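Local coordinates for periplasmic protein TorT (Vibrio parahaemolyticus, PDB 3O1I), which probably senses trimethylamine N-oxide in the periplasm as a binding-protein-like partner of a membrane-bound sensor kinase, controlling TMAO respiration, at residues D[64-75]-D[88-98]; D[177-187]-D[201-211]. One frame throughout, in Å; residues are numbered along the deposited sequence.

Contact 1. Residues D[64-75]-D[88-98]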
# COMPACT_ATOMS: atom_id res chain seq x y z
N ALA D 64 5.90 36.67 -5.27
CA ALA D 64 7.35 36.55 -5.16
C ALA D 64 8.04 37.50 -6.14
O ALA D 64 7.86 37.41 -7.36
CB ALA D 64 7.77 35.11 -5.43
N ASN D 65 8.83 38.42 -5.58
CA ASN D 65 9.57 39.40 -6.37
C ASN D 65 10.52 38.68 -7.33
O ASN D 65 10.50 38.92 -8.55
CB ASN D 65 10.36 40.31 -5.43
CG ASN D 65 9.50 40.91 -4.34
OD1 ASN D 65 8.48 41.54 -4.62
ND2 ASN D 65 9.89 40.72 -3.08
N ALA D 66 11.35 37.81 -6.78
CA ALA D 66 12.29 37.02 -7.55
C ALA D 66 12.18 35.59 -7.03
O ALA D 66 12.01 35.36 -5.83
CB ALA D 66 13.71 37.55 -7.36
N ILE D 67 12.25 34.62 -7.94
CA ILE D 67 12.16 33.23 -7.53
C ILE D 67 13.35 32.39 -7.98
O ILE D 67 13.78 32.45 -9.14
CB ILE D 67 10.86 32.57 -8.05
CG1 ILE D 67 10.86 32.57 -9.58
CG2 ILE D 67 9.65 33.31 -7.51
CD1 ILE D 67 9.63 31.93 -10.19
N ILE D 68 13.88 31.60 -7.04
CA ILE D 68 15.01 30.71 -7.29
C ILE D 68 14.44 29.33 -7.62
O ILE D 68 13.91 28.63 -6.76
CB ILE D 68 15.90 30.60 -6.05
CG1 ILE D 68 15.97 31.94 -5.33
CG2 ILE D 68 17.30 30.22 -6.47
CD1 ILE D 68 16.68 31.88 -4.01
N LEU D 69 14.58 28.96 -8.89
CA LEU D 69 14.07 27.71 -9.39
C LEU D 69 15.10 26.57 -9.60
O LEU D 69 16.15 26.77 -10.23
CB LEU D 69 13.33 28.00 -10.71
CG LEU D 69 13.11 26.93 -11.78
CD1 LEU D 69 12.16 25.86 -11.27
CD2 LEU D 69 12.56 27.57 -13.04
N GLY D 70 14.79 25.39 -9.07
CA GLY D 70 15.64 24.22 -9.24
C GLY D 70 14.83 23.28 -10.12
O GLY D 70 14.20 22.35 -9.63
N THR D 71 14.85 23.52 -11.43
CA THR D 71 14.05 22.73 -12.37
C THR D 71 14.22 21.23 -12.42
O THR D 71 15.32 20.69 -12.30
CB THR D 71 14.21 23.20 -13.83
OG1 THR D 71 15.55 22.95 -14.26
CG2 THR D 71 13.90 24.66 -13.95
N VAL D 72 13.08 20.58 -12.66
CA VAL D 72 12.95 19.14 -12.76
C VAL D 72 13.20 18.80 -14.21
O VAL D 72 12.77 17.77 -14.70
CB VAL D 72 11.51 18.70 -12.37
CG1 VAL D 72 11.20 19.15 -10.94
CG2 VAL D 72 10.49 19.29 -13.34
N ASP D 73 13.89 19.70 -14.90
CA ASP D 73 14.19 19.51 -16.31
C ASP D 73 14.72 20.82 -16.87
O ASP D 73 14.19 21.90 -16.59
CB ASP D 73 12.93 19.03 -17.07
CG ASP D 73 13.14 18.93 -18.58
OD1 ASP D 73 14.28 19.03 -19.06
OD2 ASP D 73 12.12 18.74 -19.30
N PRO D 74 15.78 20.75 -17.69
CA PRO D 74 16.37 21.95 -18.27
C PRO D 74 15.44 22.59 -19.28
O PRO D 74 15.18 23.79 -19.24
CB PRO D 74 17.63 21.42 -18.96
CG PRO D 74 17.93 20.15 -18.23
CD PRO D 74 16.56 19.57 -18.12
N HIS D 75 14.94 21.77 -20.20
CA HIS D 75 14.06 22.24 -21.25
C HIS D 75 12.57 22.32 -20.88
O HIS D 75 11.70 22.27 -21.75
CB HIS D 75 14.22 21.34 -22.48
CG HIS D 75 15.65 21.16 -22.90
ND1 HIS D 75 16.50 22.22 -23.15
CD2 HIS D 75 16.38 20.04 -23.12
CE1 HIS D 75 17.69 21.75 -23.50
NE2 HIS D 75 17.64 20.44 -23.49
N THR D 88 8.68 38.32 -13.21
CA THR D 88 9.52 37.83 -12.15
C THR D 88 10.88 37.35 -12.65
O THR D 88 10.96 36.61 -13.64
CB THR D 88 8.85 36.70 -11.38
OG1 THR D 88 7.50 37.07 -11.08
CG2 THR D 88 9.58 36.43 -10.08
N PRO D 89 11.96 37.80 -11.99
CA PRO D 89 13.34 37.44 -12.33
C PRO D 89 13.64 36.10 -11.68
O PRO D 89 13.47 35.95 -10.47
CB PRO D 89 14.14 38.58 -11.71
CG PRO D 89 13.36 38.87 -10.46
CD PRO D 89 11.94 38.85 -10.96
N VAL D 90 14.08 35.14 -12.48
CA VAL D 90 14.39 33.82 -11.97
C VAL D 90 15.88 33.63 -11.73
O VAL D 90 16.71 34.22 -12.42
CB VAL D 90 13.90 32.71 -12.93
CG1 VAL D 90 12.43 32.90 -13.24
CG2 VAL D 90 14.71 32.73 -14.20
N PHE D 91 16.20 32.81 -10.73
CA PHE D 91 17.58 32.51 -10.38
C PHE D 91 17.74 30.99 -10.34
O PHE D 91 17.17 30.33 -9.46
CB PHE D 91 17.93 33.07 -8.99
CG PHE D 91 18.16 34.56 -8.97
CD1 PHE D 91 17.10 35.45 -8.88
CD2 PHE D 91 19.46 35.06 -9.02
CE1 PHE D 91 17.32 36.82 -8.86
CE2 PHE D 91 19.69 36.44 -9.01
CZ PHE D 91 18.62 37.32 -8.92
N ALA D 92 18.48 30.42 -11.30
CA ALA D 92 18.70 28.98 -11.32
C ALA D 92 19.49 28.62 -10.05
O ALA D 92 20.49 29.26 -9.75
CB ALA D 92 19.48 28.58 -12.57
N THR D 93 19.04 27.61 -9.32
CA THR D 93 19.70 27.22 -8.07
C THR D 93 20.70 26.09 -8.18
O THR D 93 21.77 26.18 -7.58
CB THR D 93 18.70 26.78 -6.99
OG1 THR D 93 17.57 27.66 -7.00
CG2 THR D 93 19.37 26.81 -5.61
N VAL D 94 20.37 25.02 -8.89
CA VAL D 94 21.30 23.91 -8.99
C VAL D 94 21.30 23.23 -10.33
O VAL D 94 22.23 22.52 -10.66
CB VAL D 94 21.02 22.84 -7.91
CG1 VAL D 94 21.95 21.67 -8.09
CG2 VAL D 94 21.19 23.43 -6.53
N ASN D 95 20.26 23.45 -11.11
CA ASN D 95 20.22 22.80 -12.40
C ASN D 95 20.18 23.74 -13.59
O ASN D 95 19.75 24.89 -13.50
CB ASN D 95 19.03 21.82 -12.44
CG ASN D 95 19.11 20.78 -11.33
OD1 ASN D 95 19.89 19.84 -11.41
ND2 ASN D 95 18.31 20.95 -10.27
N GLN D 96 20.66 23.24 -14.72
CA GLN D 96 20.70 24.01 -15.95
C GLN D 96 19.29 24.44 -16.33
O GLN D 96 18.41 23.59 -16.47
CB GLN D 96 21.31 23.16 -17.06
CG GLN D 96 21.62 23.92 -18.33
CD GLN D 96 22.32 25.23 -18.05
OE1 GLN D 96 23.06 25.36 -17.07
NE2 GLN D 96 22.09 26.22 -18.90
N LEU D 97 19.08 25.74 -16.50
CA LEU D 97 17.78 26.28 -16.90
C LEU D 97 17.88 26.88 -18.30
O LEU D 97 18.17 28.06 -18.45
CB LEU D 97 17.32 27.35 -15.91
CG LEU D 97 16.00 28.05 -16.23
CD1 LEU D 97 14.92 27.02 -16.55
CD2 LEU D 97 15.58 28.90 -15.03
N ASP D 98 17.64 26.06 -19.32
CA ASP D 98 17.71 26.53 -20.70
C ASP D 98 16.50 27.34 -21.15
O ASP D 98 15.42 26.79 -21.37
CB ASP D 98 17.90 25.34 -21.66
CG ASP D 98 19.23 24.62 -21.46
OD1 ASP D 98 20.25 25.31 -21.23
OD2 ASP D 98 19.26 23.38 -21.54
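Ile67 uses both its backbone N and its backbone O to bond the neighbouring strand: its N donates to Pro89 O (3.1 Å), and its O accepts from Phe91 N (2.9 Å). This is the parallel pattern, in which one residue bonds to the two that flank its partner, here Val90. A weak bond from Leu69 N to Phe91 O follows, and Thr93 N then reaches Leu69 O at 3.1 Å.

On one face of the sheet the branched Ile67 and Val90 lie side by side, pointing the same way, with CG1 of each 4.0 Å apart. Ile67 turns CG1 between its own N and carbonyl carbon (chi1 62°), which also brings it near the methyl of Thr88. On the other face the Phe91 ring meets Ala66 CB at its edge, 4.0 Å from CE1; the small alanine leaves room for the ring, and helix 249-263 packs against Phe91 and Ile68. At the strand end, the side chains of Leu69 and Leu97 cross at about a right angle, meeting through their CD2 methyls, while Thr71 CG2 lies 3.7 Å from Leu97 CD1. Thr71 OG1 binds Asp73 O within its own loop, and Gln52 holds the Gly70 carbonyl.

This is the pairing of a beta-alpha-beta unit: two adjacent parallel strands, joined through helix 82-85, in the Rossmann-like sheet of a type 1 periplasmic binding protein lobe.

Contact 2. Residues D[177-187]-D[201-211]; sequences NDKELQRNLVQ and SAVAIEAAISE
Val203 drives its CG1 methyl against the first turn of helix 179-187, 3.6 Å from Gln182 CG and 3.7 Å from Lys179 CA. Packing stays close along the middle, where small residues let the backbones approach: Ala207 CB lies 4.0 Å from Arg183 CA, and Val186 CG1 rests 3.9 Å from Ala208 CA. Two alanines thus let the axes of helix segments 179-187 and 202-211 come within 8.5 Å, crossing at -60°.

At the far end the packing turns polar but stays largely buried. Glu211, bent at chi2 (-55°), presents one carboxylate oxygen to each of two partners: OE1 accepts a fairly straight bond from Gln187 NE2 (3.2 Å), and OE2 takes a weak, bent one from Arg183 NE within a salt bridge. Arg183 also pairs by charge with Glu180, while its NH2, like Lys179 NZ, meets an acidic side chain of another protein chain. The loose, solvent side lies at the opposite end, where Ser201 OG caps its helix by accepting from Ala204 N (2.9 Å) and makes only a weak bond to the exposed Asn177.

Leu142 of strand 137-142 touches Gln182, Val186 and Ala204, and strand 222-225 packs on Ile205 and Ala208; the two helices therefore lie together on one side of the four-stranded parallel sheet.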
# COMPACT_ATOMS: atom_id res chain seq x y z
N ASN D 177 18.46 6.38 -9.55
CA ASN D 177 19.13 6.46 -8.26
C ASN D 177 18.26 6.08 -7.09
O ASN D 177 18.00 6.88 -6.19
CB ASN D 177 19.75 7.84 -8.06
CG ASN D 177 20.89 8.11 -9.03
OD1 ASN D 177 21.78 7.27 -9.23
ND2 ASN D 177 20.87 9.30 -9.65
N ASP D 178 17.81 4.84 -7.11
CA ASP D 178 17.01 4.27 -6.04
C ASP D 178 18.02 3.37 -5.34
O ASP D 178 18.76 2.65 -6.00
CB ASP D 178 15.88 3.43 -6.64
CG ASP D 178 14.90 2.93 -5.59
OD1 ASP D 178 15.32 2.38 -4.54
OD2 ASP D 178 13.68 3.08 -5.83
N LYS D 179 18.07 3.40 -4.02
CA LYS D 179 19.03 2.57 -3.32
C LYS D 179 18.91 1.10 -3.75
O LYS D 179 19.92 0.46 -4.08
CB LYS D 179 18.86 2.70 -1.82
CG LYS D 179 20.11 2.38 -1.01
CD LYS D 179 19.93 2.80 0.45
CE LYS D 179 21.06 2.32 1.33
NZ LYS D 179 20.74 2.57 2.78
N GLU D 180 17.68 0.59 -3.78
CA GLU D 180 17.44 -0.79 -4.17
C GLU D 180 17.86 -1.19 -5.59
O GLU D 180 18.40 -2.28 -5.79
CB GLU D 180 15.97 -1.14 -3.98
CG GLU D 180 15.56 -1.23 -2.52
CD GLU D 180 16.59 -1.98 -1.65
OE1 GLU D 180 17.06 -3.07 -2.06
OE2 GLU D 180 16.91 -1.47 -0.55
N LEU D 181 17.61 -0.32 -6.56
CA LEU D 181 17.98 -0.60 -7.94
C LEU D 181 19.50 -0.60 -8.08
O LEU D 181 20.07 -1.34 -8.89
CB LEU D 181 17.39 0.47 -8.88
CG LEU D 181 15.92 0.84 -8.70
CD1 LEU D 181 15.53 1.83 -9.78
CD2 LEU D 181 15.06 -0.41 -8.77
N GLN D 182 20.15 0.26 -7.29
CA GLN D 182 21.61 0.37 -7.30
C GLN D 182 22.21 -0.81 -6.54
O GLN D 182 23.20 -1.39 -6.97
CB GLN D 182 22.05 1.69 -6.65
CG GLN D 182 21.79 2.95 -7.48
CD GLN D 182 22.44 2.89 -8.86
OE1 GLN D 182 23.61 2.51 -8.99
NE2 GLN D 182 21.69 3.28 -9.89
N ARG D 183 21.60 -1.15 -5.40
CA ARG D 183 22.08 -2.27 -4.60
C ARG D 183 22.19 -3.46 -5.52
O ARG D 183 23.21 -4.15 -5.55
CB ARG D 183 21.10 -2.62 -3.47
CG ARG D 183 21.52 -3.86 -2.70
CD ARG D 183 20.53 -4.26 -1.62
NE ARG D 183 20.77 -3.57 -0.35
CZ ARG D 183 20.48 -2.30 -0.13
NH1 ARG D 183 19.93 -1.56 -1.09
NH2 ARG D 183 20.71 -1.76 1.06
N ASN D 184 21.12 -3.68 -6.28
CA ASN D 184 21.06 -4.77 -7.24
C ASN D 184 22.24 -4.64 -8.21
O ASN D 184 22.87 -5.62 -8.58
CB ASN D 184 19.72 -4.72 -7.98
CG ASN D 184 19.59 -5.82 -9.00
OD1 ASN D 184 19.45 -7.00 -8.66
ND2 ASN D 184 19.62 -5.45 -10.28
N LEU D 185 22.54 -3.41 -8.61
CA LEU D 185 23.64 -3.17 -9.53
C LEU D 185 25.00 -3.44 -8.89
O LEU D 185 25.95 -3.87 -9.55
CB LEU D 185 23.61 -1.73 -10.05
CG LEU D 185 22.62 -1.47 -11.18
CD1 LEU D 185 22.86 -0.08 -11.75
CD2 LEU D 185 22.82 -2.53 -12.27
N VAL D 186 25.09 -3.17 -7.59
CA VAL D 186 26.33 -3.39 -6.88
C VAL D 186 26.56 -4.89 -6.73
O VAL D 186 27.65 -5.39 -7.02
CB VAL D 186 26.29 -2.73 -5.47
CG1 VAL D 186 27.42 -3.25 -4.62
CG2 VAL D 186 26.39 -1.22 -5.60
N GLN D 187 25.51 -5.59 -6.31
CA GLN D 187 25.56 -7.04 -6.11
C GLN D 187 26.06 -7.72 -7.36
O GLN D 187 26.95 -8.57 -7.31
CB GLN D 187 24.19 -7.60 -5.74
CG GLN D 187 23.53 -6.91 -4.55
CD GLN D 187 22.13 -7.44 -4.27
OE1 GLN D 187 21.39 -7.80 -5.20
NE2 GLN D 187 21.75 -7.47 -2.98
N SER D 201 27.29 6.85 -7.96
CA SER D 201 26.53 7.87 -7.25
C SER D 201 26.64 7.70 -5.75
O SER D 201 27.05 6.65 -5.25
CB SER D 201 25.07 7.79 -7.63
OG SER D 201 24.58 6.48 -7.39
N ALA D 202 26.26 8.73 -5.01
CA ALA D 202 26.34 8.60 -3.57
C ALA D 202 25.40 7.47 -3.19
O ALA D 202 25.61 6.79 -2.19
CB ALA D 202 25.92 9.89 -2.89
N VAL D 203 24.36 7.29 -4.01
CA VAL D 203 23.37 6.24 -3.78
C VAL D 203 24.08 4.90 -3.95
O VAL D 203 24.13 4.09 -3.02
CB VAL D 203 22.18 6.38 -4.80
CG1 VAL D 203 21.24 5.17 -4.72
CG2 VAL D 203 21.41 7.65 -4.51
N ALA D 204 24.66 4.68 -5.12
CA ALA D 204 25.36 3.44 -5.37
C ALA D 204 26.35 3.15 -4.23
O ALA D 204 26.21 2.15 -3.52
CB ALA D 204 26.10 3.51 -6.69
N ILE D 205 27.33 4.04 -4.04
CA ILE D 205 28.33 3.86 -3.00
C ILE D 205 27.71 3.56 -1.65
O ILE D 205 28.14 2.61 -0.99
CB ILE D 205 29.30 5.10 -2.90
CG1 ILE D 205 30.51 4.89 -3.82
CG2 ILE D 205 29.79 5.31 -1.46
CD1 ILE D 205 30.20 4.91 -5.31
N GLU D 206 26.71 4.31 -1.21
CA GLU D 206 26.12 4.00 0.10
C GLU D 206 25.72 2.51 0.21
O GLU D 206 25.98 1.85 1.22
CB GLU D 206 24.89 4.87 0.35
CG GLU D 206 25.20 6.30 0.68
CD GLU D 206 23.95 7.15 0.75
OE1 GLU D 206 23.17 7.12 -0.22
OE2 GLU D 206 23.74 7.83 1.77
N ALA D 207 25.07 2.01 -0.85
CA ALA D 207 24.63 0.62 -0.94
C ALA D 207 25.85 -0.30 -0.93
O ALA D 207 25.87 -1.31 -0.22
CB ALA D 207 23.83 0.40 -2.24
N ALA D 208 26.87 0.05 -1.72
CA ALA D 208 28.09 -0.74 -1.77
C ALA D 208 28.70 -0.90 -0.37
O ALA D 208 29.22 -1.96 -0.03
CB ALA D 208 29.10 -0.09 -2.71
N ILE D 209 28.62 0.15 0.44
CA ILE D 209 29.16 0.07 1.79
C ILE D 209 28.51 -1.08 2.55
O ILE D 209 29.20 -1.86 3.20
CB ILE D 209 28.94 1.37 2.58
CG1 ILE D 209 29.69 2.52 1.88
CG2 ILE D 209 29.42 1.20 4.02
CD1 ILE D 209 29.37 3.87 2.44
N SER D 210 27.19 -1.21 2.48
CA SER D 210 26.55 -2.30 3.21
C SER D 210 26.71 -3.63 2.50
O SER D 210 26.81 -4.68 3.14
CB SER D 210 25.08 -2.02 3.41
OG SER D 210 24.91 -1.07 4.45
N GLU D 211 26.76 -3.58 1.18
CA GLU D 211 26.89 -4.80 0.40
C GLU D 211 28.26 -5.43 0.49
O GLU D 211 28.37 -6.64 0.49
CB GLU D 211 26.51 -4.53 -1.06
CG GLU D 211 25.00 -4.27 -1.25
CD GLU D 211 24.14 -5.40 -0.69
OE1 GLU D 211 24.20 -6.52 -1.24
OE2 GLU D 211 23.39 -5.18 0.29

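How the contacts relate
From the N terminus, the chain has already laid down strands 7-12 and 37-42 before contact 1 pairs 66-69 with 90-92, closing a short loop that holds only helix 82-85. Strand 66-69 also borders 7-12, and 90-92 borders 107-110, so contact 1 lies within the five-stranded sheet. Contact 2 opens after contact 1 has closed, and its loop spans the end of helix 179-192 and strand 197-200. The two therefore follow in series, neither nesting nor crossing. Their centres are 30 Å apart on opposite sides of the chain's centre: one joins strands within one sheet, the other helices against the second.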